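Local coordinates for protein putative NADH-depentdent flavin oxidoreductase (Cupriavidus metallidurans, PDB 5OCS) that probably reduces activated carbon-carbon double bonds with an FMN cofactor and electrons from NADPH, as an ene-reductase of the Old Yellow Enzyme family, at residues R18-P23 with A318-I323; A102-K107 with H181-H186; A132-P137 with N194-E199. All coordinates share one frame; numbering follows the deposited sequence.

In the fold
The chain folds as an eight-stranded parallel (beta/alpha) barrel, and contact 1 is the seam where its first strand, 19-21, meets its last, 320-323. Contact 2 lies at the ends of the third and fourth strands, its centre about 22 Å from that of contact 1. Both border the FMN site: contact 1 holds Pro23, and Tyr183 of contact 2 has its side chain about 5 Å from that of Cys25, both FMN-binding residues. Contact 3 joins two outer loops, its centre about 25 Å from the centre of the chain. Contacts 2 and 3, with centres about 13 Å apart, touch: Arg106 NH1 approaches Val136 O at 2.9 Å, probably a hydrogen bond.

Contact 1 (R18-P23 with A318-I323); sequences RIAIAP and ADIISI
Asp319 meets Arg18 through its backbone: Arg18 NH1 reaches Asp319 O at 3.0 Å, in the carbonyl plane and on a lone pair. The arginine chain, extended from CG to NE, runs past this oxygen and brings it to the edge of the guanidinium, while the Asp319 carboxylate turns to Lys290. Ile320 sets its CG2 3.7 Å from Ala20 CB, where the small methyl suits close packing on that side of the sheet. At Ile321 the parallel ladder begins: its N donates to Arg18 O at 2.9 Å, and its O accepts from Ala20 N. Ser322 lies beside Ala20, its CA hydrogen facing Ala20 O; OG sits between the backbone N and the carbonyl carbon (chi1 71°) and bonds to His263. Ile323 then gives its N to Ala20 O at 2.9 Å and takes Ala22 N on its O at 3.0 Å. Its CD1 meets Ile19 CG2 at 4.1 Å on the branched, apolar face shared by Ile19, Ile21, Ile321 and Ile323; Trp333 of helix 333-341 packs on Ile19 and Ile323 of this face. The axes of the short strands 19-21 and 320-323 cross at -34°, and their pairing closes the TIM barrel.

Contact 2 (A102-K107 with H181-H186); sequences AHAGRK and HGYLLH
At the ends of the third and fourth strands of the TIM barrel, two loops pack beside the FMN site, and the second turns into helix 184-189 with Tyr183 at the N-cap position. Leu184 N, in the first turn, donates to His103 O at 2.9 Å. A water extends the grip, accepting from Leu185 N and lying within hydrogen-bonding distance of the same His103 O. His103 CG lies anti to its N (chi1 -169°), which sets the imidazole under Leu184: CD2 stands over one ring face, 4.1 Å from the centroid, a CH-pi contact. In the ring plane, His103 ND1 accepts from Gly105 N at 3.1 Å, helping to fix the ring's rotation. Gly105 has a positive phi, readily adopted by glycine, and its CA lies against Leu184 CD1 at 3.7 Å. Ala104 is small enough for its CA to come within 3.5 Å of Tyr183 CD1. Lys107 stretches across Tyr183 at about a right angle; CD lies 3.7 Å from Tyr183 CE1, and NZ donates to His181 O at 2.7 Å from above the carbonyl plane. A second water links Arg106 NE to Gly182 O. Around this core, Ile156 of helix 150-169 touches both His103 and Leu184, Phe210 of helix 204-221 packs on Leu184, and the Tyr183 ring meets that of His178 from strand 175-179 nearly at right angles.

Contact 3 (A132-P137 with N194-E199); sequences APSAVP and NHRTDE
Two hydrogen bonds join the loops of 132-137 and 194-199, each pairing a side chain with a backbone group. Arg196 NH1 donates to a lone pair of Pro133 O at 2.8 Å, with a somewhat bent N-H...O angle of 144°; NH1 also bonds to Leu148 O. CG and CD pass close to Pro133 O, and the bend at chi3 (76°) turns the guanidinium back so that NH1 meets that oxygen. In the next residue, Ser134 OG accepts from His195 N at 2.8 Å; with OG beside its own backbone N (chi1 -57°), the short hydroxyl reaches the neighbouring main chain.

Bonds within 194-199 give that loop its shape. Asn194 OD1 takes Arg196 N at 2.9 Å, an Asx turn for which the short asparagine amide is well suited, and its ND2 binds Phe188 O and Tyr200 O. Arg196 also grips Asp198 side-on, NE to OD1 and NH2 to OD2, in a salt bridge 2.8 Å long at NH2. The two-point grip, on the syn side of each oxygen, helps hold the guanidinium turned toward Pro133. Lys150 is a second partner of Asp198 OD2.

The remaining contacts are van der Waals. Pro133 CB sits between Arg196 CD, 3.9 Å away, and the Asn194 amide carbon. Val136 CG2 meets His195 ND1 at 3.7 Å, the two side chains crossing at about a right angle.

Phe188 of helix 184-189 lies against both Pro133 and Arg196, so this junction of the loops following strand 131-132 and preceding helix 204-221 is packed onto that helix.

Contact 1 (R18-P23 with A318-I323)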
loop_
_atom_site.group_PDB
_atom_site.type_symbol
_atom_site.label_atom_id
_atom_site.label_comp_id
_atom_site.label_asym_id
_atom_site.label_seq_id
_atom_site.Cartn_x
_atom_site.Cartn_y
_atom_site.Cartn_z
ATOM N N ARG D 18 8.836 -4.918 17.920
ATOM C CA ARG D 18 10.187 -5.285 17.558
ATOM C C ARG D 18 10.353 -5.536 16.073
ATOM O O ARG D 18 11.404 -6.018 15.659
ATOM C CB ARG D 18 10.615 -6.497 18.361
ATOM C CG ARG D 18 10.692 -6.161 19.856
ATOM C CD ARG D 18 10.953 -7.460 20.593
ATOM N NE ARG D 18 10.892 -7.182 22.030
ATOM C CZ ARG D 18 11.894 -6.725 22.775
ATOM N NH1 ARG D 18 13.110 -6.605 22.291
ATOM N NH2 ARG D 18 11.660 -6.432 24.056
ATOM N N ILE D 19 9.338 -5.152 15.264
ATOM C CA ILE D 19 9.354 -5.375 13.819
ATOM C C ILE D 19 9.922 -4.177 13.105
ATOM O O ILE D 19 9.418 -3.079 13.278
ATOM C CB ILE D 19 7.948 -5.696 13.255
ATOM C CG1 ILE D 19 7.340 -6.923 13.936
ATOM C CG2 ILE D 19 8.016 -5.974 11.762
ATOM C CD1 ILE D 19 5.846 -6.977 13.789
ATOM N N ALA D 20 10.988 -4.386 12.326
ATOM C CA ALA D 20 11.558 -3.332 11.487
ATOM C C ALA D 20 11.365 -3.703 10.035
ATOM O O ALA D 20 11.532 -4.886 9.664
ATOM C CB ALA D 20 13.040 -3.140 11.790
ATOM N N ILE D 21 11.046 -2.706 9.194
ATOM C CA ILE D 21 10.948 -2.910 7.773
ATOM C C ILE D 21 12.327 -2.655 7.216
ATOM O O ILE D 21 12.854 -1.554 7.375
ATOM C CB ILE D 21 9.902 -2.008 7.092
ATOM C CG1 ILE D 21 8.533 -2.331 7.625
ATOM C CG2 ILE D 21 9.913 -2.210 5.571
ATOM C CD1 ILE D 21 7.513 -1.296 7.286
ATOM N N ALA D 22 12.891 -3.667 6.541
ATOM C CA ALA D 22 14.283 -3.628 6.110
ATOM C C ALA D 22 14.435 -2.635 4.972
ATOM O O ALA D 22 13.492 -2.445 4.224
ATOM C CB ALA D 22 14.750 -5.020 5.634
ATOM N N PRO D 23 15.617 -1.993 4.861
ATOM C CA PRO D 23 15.838 -1.082 3.740
ATOM C C PRO D 23 15.920 -1.931 2.489
ATOM O O PRO D 23 16.696 -2.950 2.461
ATOM C CB PRO D 23 17.186 -0.431 4.064
ATOM C CG PRO D 23 17.882 -1.429 4.946
ATOM C CD PRO D 23 16.818 -2.151 5.705
ATOM N N ALA D 318 17.709 -11.895 19.065
ATOM C CA ALA D 318 17.788 -10.509 18.612
ATOM C C ALA D 318 16.780 -9.683 19.401
ATOM O O ALA D 318 15.843 -10.243 19.973
ATOM C CB ALA D 318 17.515 -10.401 17.102
ATOM N N ASP D 319 16.983 -8.375 19.433
ATOM C CA ASP D 319 16.040 -7.439 20.046
ATOM C C ASP D 319 15.037 -6.860 19.063
ATOM O O ASP D 319 13.911 -6.522 19.451
ATOM C CB ASP D 319 16.823 -6.313 20.684
ATOM C CG ASP D 319 17.870 -6.829 21.627
ATOM O OD1 ASP D 319 17.427 -7.499 22.575
ATOM O OD2 ASP D 319 19.073 -6.622 21.404
ATOM N N ILE D 320 15.454 -6.747 17.809
ATOM C CA ILE D 320 14.613 -6.239 16.729
ATOM C C ILE D 320 14.840 -7.170 15.550
ATOM O O ILE D 320 15.980 -7.646 15.336
ATOM C CB ILE D 320 15.020 -4.805 16.375
ATOM C CG1 ILE D 320 14.680 -3.855 17.538
ATOM C CG2 ILE D 320 14.338 -4.368 15.079
ATOM C CD1 ILE D 320 15.293 -2.495 17.384
ATOM N N ILE D 321 13.777 -7.479 14.807
ATOM C CA ILE D 321 13.904 -8.320 13.642
ATOM C C ILE D 321 13.565 -7.460 12.459
ATOM O O ILE D 321 12.471 -6.861 12.424
ATOM C CB ILE D 321 13.060 -9.617 13.666
ATOM C CG1 ILE D 321 13.186 -10.404 12.324
ATOM C CG2 ILE D 321 11.585 -9.363 14.007
ATOM C CD1 ILE D 321 12.569 -11.779 12.375
ATOM N N SER D 322 14.460 -7.415 11.481
ATOM C CA SER D 322 14.137 -6.756 10.220
ATOM C C SER D 322 13.595 -7.735 9.190
ATOM O O SER D 322 14.103 -8.843 9.039
ATOM C CB SER D 322 15.325 -5.940 9.676
ATOM O OG SER D 322 16.397 -6.741 9.183
ATOM N N ILE D 323 12.547 -7.312 8.483
ATOM C CA ILE D 323 11.857 -8.170 7.533
ATOM C C ILE D 323 11.800 -7.488 6.187
ATOM O O ILE D 323 11.482 -6.308 6.111
ATOM C CB ILE D 323 10.459 -8.530 8.021
ATOM C CG1 ILE D 323 10.529 -9.343 9.315
ATOM C CG2 ILE D 323 9.754 -9.416 7.008
ATOM C CD1 ILE D 323 9.209 -9.476 10.015
#

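Contact 2 (A102-K107 with H181-H186)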
loop_
_atom_site.group_PDB
_atom_site.type_symbol
_atom_site.label_atom_id
_atom_site.label_comp_id
_atom_site.label_asym_id
_atom_site.label_seq_id
_atom_site.Cartn_x
_atom_site.Cartn_y
_atom_site.Cartn_z
ATOM N N ALA D 102 24.318 5.221 2.329
ATOM C CA ALA D 102 25.040 4.208 1.576
ATOM C C ALA D 102 26.005 4.792 0.563
ATOM O O ALA D 102 25.865 5.899 0.095
ATOM C CB ALA D 102 24.043 3.312 0.870
ATOM N N HIS D 103 27.008 3.989 0.236
ATOM C CA HIS D 103 27.916 4.231 -0.865
ATOM C C HIS D 103 28.343 2.829 -1.360
ATOM O O HIS D 103 28.831 2.015 -0.567
ATOM C CB HIS D 103 29.127 4.991 -0.370
ATOM C CG HIS D 103 29.992 5.522 -1.467
ATOM N ND1 HIS D 103 30.596 4.711 -2.403
ATOM C CD2 HIS D 103 30.398 6.775 -1.739
ATOM C CE1 HIS D 103 31.311 5.453 -3.227
ATOM N NE2 HIS D 103 31.204 6.716 -2.838
ATOM N N ALA D 104 28.088 2.552 -2.626
ATOM C CA ALA D 104 28.279 1.205 -3.224
ATOM C C ALA D 104 29.743 0.828 -3.511
ATOM O O ALA D 104 30.051 -0.327 -3.734
ATOM C CB ALA D 104 27.497 1.095 -4.527
ATOM N N GLY D 105 30.625 1.811 -3.537
ATOM C CA GLY D 105 32.045 1.558 -3.697
ATOM C C GLY D 105 32.226 0.941 -5.067
ATOM O O GLY D 105 31.648 1.404 -6.044
ATOM N N ARG D 106 33.016 -0.134 -5.144
ATOM C CA ARG D 106 33.239 -0.795 -6.418
ATOM C C ARG D 106 32.031 -1.436 -7.041
ATOM O O ARG D 106 32.114 -1.831 -8.189
ATOM C CB ARG D 106 34.362 -1.837 -6.334
ATOM C CG ARG D 106 33.946 -3.113 -5.623
ATOM C CD ARG D 106 35.179 -3.897 -5.245
ATOM N NE ARG D 106 34.877 -5.152 -4.568
ATOM C CZ ARG D 106 35.707 -6.207 -4.517
ATOM N NH1 ARG D 106 36.885 -6.181 -5.171
ATOM N NH2 ARG D 106 35.319 -7.308 -3.843
ATOM N N LYS D 107 30.937 -1.596 -6.294
ATOM C CA LYS D 107 29.712 -2.174 -6.824
ATOM C C LYS D 107 28.768 -1.134 -7.448
ATOM O O LYS D 107 27.667 -1.486 -7.940
ATOM C CB LYS D 107 28.992 -2.912 -5.715
ATOM C CG LYS D 107 29.669 -4.197 -5.285
ATOM C CD LYS D 107 28.776 -4.821 -4.213
ATOM C CE LYS D 107 28.979 -6.292 -4.092
ATOM N NZ LYS D 107 27.886 -6.906 -3.277
ATOM N N HIS D 181 26.812 -5.900 2.661
ATOM C CA HIS D 181 26.450 -6.222 1.260
ATOM C C HIS D 181 27.564 -5.945 0.249
ATOM O O HIS D 181 27.322 -5.657 -0.925
ATOM C CB HIS D 181 25.123 -5.558 0.825
ATOM C CG HIS D 181 24.417 -6.321 -0.267
ATOM N ND1 HIS D 181 23.722 -7.489 -0.028
ATOM C CD2 HIS D 181 24.350 -6.119 -1.605
ATOM C CE1 HIS D 181 23.243 -7.964 -1.166
ATOM N NE2 HIS D 181 23.611 -7.150 -2.140
ATOM N N GLY D 182 28.793 -6.043 0.706
ATOM C CA GLY D 182 29.943 -5.812 -0.143
ATOM C C GLY D 182 30.037 -4.416 -0.722
ATOM O O GLY D 182 30.752 -4.230 -1.715
ATOM N N TYR D 183 29.342 -3.430 -0.107
ATOM C CA TYR D 183 29.439 -2.045 -0.517
ATOM C C TYR D 183 30.686 -1.368 0.082
ATOM O O TYR D 183 31.571 -2.038 0.649
ATOM C CB TYR D 183 28.118 -1.293 -0.245
ATOM C CG TYR D 183 26.970 -1.828 -1.081
ATOM C CD1 TYR D 183 27.117 -2.050 -2.471
ATOM C CD2 TYR D 183 25.750 -2.125 -0.506
ATOM C CE1 TYR D 183 26.080 -2.550 -3.245
ATOM C CE2 TYR D 183 24.685 -2.580 -1.274
ATOM C CZ TYR D 183 24.852 -2.810 -2.640
ATOM O OH TYR D 183 23.804 -3.287 -3.406
ATOM N N LEU D 184 30.785 -0.051 -0.030
ATOM C CA LEU D 184 32.075 0.593 0.197
ATOM C C LEU D 184 32.719 0.276 1.546
ATOM O O LEU D 184 33.931 -0.080 1.645
ATOM C CB LEU D 184 31.954 2.110 0.023
ATOM C CG LEU D 184 33.261 2.842 0.286
ATOM C CD1 LEU D 184 34.217 2.569 -0.846
ATOM C CD2 LEU D 184 33.074 4.332 0.610
ATOM N N LEU D 185 31.941 0.447 2.611
ATOM C CA LEU D 185 32.470 0.201 3.939
ATOM C C LEU D 185 32.898 -1.252 4.147
ATOM O O LEU D 185 33.974 -1.521 4.690
ATOM C CB LEU D 185 31.535 0.689 5.000
ATOM C CG LEU D 185 31.751 2.123 5.403
ATOM C CD1 LEU D 185 31.925 3.118 4.274
ATOM C CD2 LEU D 185 30.665 2.585 6.351
ATOM N N HIS D 186 32.097 -2.180 3.633
ATOM C CA HIS D 186 32.424 -3.605 3.711
ATOM C C HIS D 186 33.750 -3.903 2.918
ATOM O O HIS D 186 34.568 -4.729 3.347
ATOM C CB HIS D 186 31.240 -4.399 3.179
ATOM C CG HIS D 186 31.311 -5.875 3.423
ATOM N ND1 HIS D 186 30.224 -6.702 3.219
ATOM C CD2 HIS D 186 32.310 -6.682 3.846
ATOM C CE1 HIS D 186 30.549 -7.950 3.496
ATOM N NE2 HIS D 186 31.815 -7.967 3.876
HETATM O O HOH W 1 29.049 1.374 2.448
HETATM O O HOH W 2 32.484 -5.858 -3.016
#

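Contact 3 (A132-P137 with N194-E199)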
loop_
_atom_site.group_PDB
_atom_site.type_symbol
_atom_site.label_atom_id
_atom_site.label_comp_id
_atom_site.label_asym_id
_atom_site.label_seq_id
_atom_site.Cartn_x
_atom_site.Cartn_y
_atom_site.Cartn_z
ATOM N N ALA D 132 36.950 2.687 -4.507
ATOM C CA ALA D 132 37.107 1.583 -3.570
ATOM C C ALA D 132 38.386 1.702 -2.767
ATOM O O ALA D 132 39.274 2.529 -3.097
ATOM C CB ALA D 132 37.113 0.257 -4.344
ATOM N N PRO D 133 38.523 0.857 -1.732
ATOM C CA PRO D 133 39.804 0.941 -1.034
ATOM C C PRO D 133 40.995 0.581 -1.928
ATOM O O PRO D 133 42.083 1.149 -1.771
ATOM C CB PRO D 133 39.654 -0.055 0.106
ATOM C CG PRO D 133 38.488 -0.914 -0.246
ATOM C CD PRO D 133 37.556 0.017 -0.996
ATOM N N SER D 134 40.772 -0.362 -2.850
ATOM C CA SER D 134 41.812 -0.819 -3.789
ATOM C C SER D 134 41.252 -1.069 -5.192
ATOM O O SER D 134 40.046 -1.355 -5.356
ATOM C CB SER D 134 42.441 -2.123 -3.285
ATOM O OG SER D 134 43.002 -2.014 -1.959
ATOM N N ALA D 135 42.158 -1.052 -6.199
ATOM C CA ALA D 135 41.833 -1.162 -7.640
ATOM C C ALA D 135 41.598 -2.637 -8.099
ATOM O O ALA D 135 42.271 -3.170 -9.004
ATOM C CB ALA D 135 42.942 -0.464 -8.474
ATOM N N VAL D 136 40.623 -3.279 -7.475
ATOM C CA VAL D 136 40.345 -4.690 -7.654
ATOM C C VAL D 136 38.856 -4.772 -7.897
ATOM O O VAL D 136 38.081 -4.292 -7.093
ATOM C CB VAL D 136 40.699 -5.548 -6.414
ATOM C CG1 VAL D 136 40.642 -7.038 -6.770
ATOM C CG2 VAL D 136 42.078 -5.186 -5.880
ATOM N N PRO D 137 38.447 -5.341 -9.031
ATOM C CA PRO D 137 37.016 -5.454 -9.332
ATOM C C PRO D 137 36.345 -6.525 -8.512
ATOM O O PRO D 137 37.012 -7.443 -8.031
ATOM C CB PRO D 137 37.008 -5.795 -10.817
ATOM C CG PRO D 137 38.274 -6.591 -10.968
ATOM C CD PRO D 137 39.271 -5.950 -10.079
ATOM N N ASN D 194 40.158 -5.114 0.193
ATOM C CA ASN D 194 41.077 -4.087 0.710
ATOM C C ASN D 194 42.502 -4.675 0.700
ATOM O O ASN D 194 42.838 -5.534 1.535
ATOM C CB ASN D 194 40.684 -3.704 2.134
ATOM C CG ASN D 194 41.537 -2.606 2.699
ATOM O OD1 ASN D 194 42.607 -2.304 2.169
ATOM N ND2 ASN D 194 41.075 -1.989 3.790
ATOM N N HIS D 195 43.286 -4.213 -0.260
ATOM C CA HIS D 195 44.704 -4.548 -0.353
ATOM C C HIS D 195 45.602 -3.344 -0.088
ATOM O O HIS D 195 46.768 -3.322 -0.539
ATOM C CB HIS D 195 45.013 -5.113 -1.721
ATOM C CG HIS D 195 44.294 -6.387 -2.009
ATOM N ND1 HIS D 195 44.107 -6.853 -3.284
ATOM C CD2 HIS D 195 43.703 -7.289 -1.183
ATOM C CE1 HIS D 195 43.405 -7.972 -3.240
ATOM N NE2 HIS D 195 43.150 -8.262 -1.979
ATOM N N ARG D 196 45.075 -2.376 0.666
ATOM C CA ARG D 196 45.806 -1.175 0.970
ATOM C C ARG D 196 46.980 -1.496 1.893
ATOM O O ARG D 196 46.903 -2.408 2.702
ATOM C CB ARG D 196 44.904 -0.152 1.654
ATOM C CG ARG D 196 43.738 0.341 0.815
ATOM C CD ARG D 196 42.932 1.355 1.620
ATOM N NE ARG D 196 43.624 2.647 1.676
ATOM C CZ ARG D 196 43.600 3.580 0.734
ATOM N NH1 ARG D 196 42.909 3.432 -0.386
ATOM N NH2 ARG D 196 44.271 4.702 0.922
ATOM N N THR D 197 48.052 -0.730 1.762
ATOM C CA THR D 197 49.204 -0.883 2.623
ATOM C C THR D 197 49.422 0.279 3.582
ATOM O O THR D 197 50.407 0.256 4.325
ATOM C CB THR D 197 50.482 -1.084 1.772
ATOM O OG1 THR D 197 50.596 -0.034 0.798
ATOM C CG2 THR D 197 50.439 -2.469 1.078
ATOM N N ASP D 198 48.523 1.271 3.578
ATOM C CA ASP D 198 48.599 2.390 4.509
ATOM C C ASP D 198 47.811 2.023 5.766
ATOM O O ASP D 198 47.488 0.841 5.934
ATOM C CB ASP D 198 48.146 3.686 3.817
ATOM C CG ASP D 198 46.647 3.688 3.454
ATOM O OD1 ASP D 198 45.930 2.673 3.670
ATOM O OD2 ASP D 198 46.215 4.696 2.881
ATOM N N GLU D 199 47.460 3.015 6.609
ATOM C CA GLU D 199 46.806 2.785 7.903
ATOM C C GLU D 199 45.346 2.297 7.774
ATOM O O GLU D 199 44.683 2.062 8.783
ATOM C CB GLU D 199 46.890 4.052 8.813
ATOM C CG GLU D 199 46.159 5.336 8.393
ATOM C CD GLU D 199 46.867 6.202 7.342
ATOM O OE1 GLU D 199 47.778 5.707 6.608
ATOM O OE2 GLU D 199 46.508 7.408 7.218
#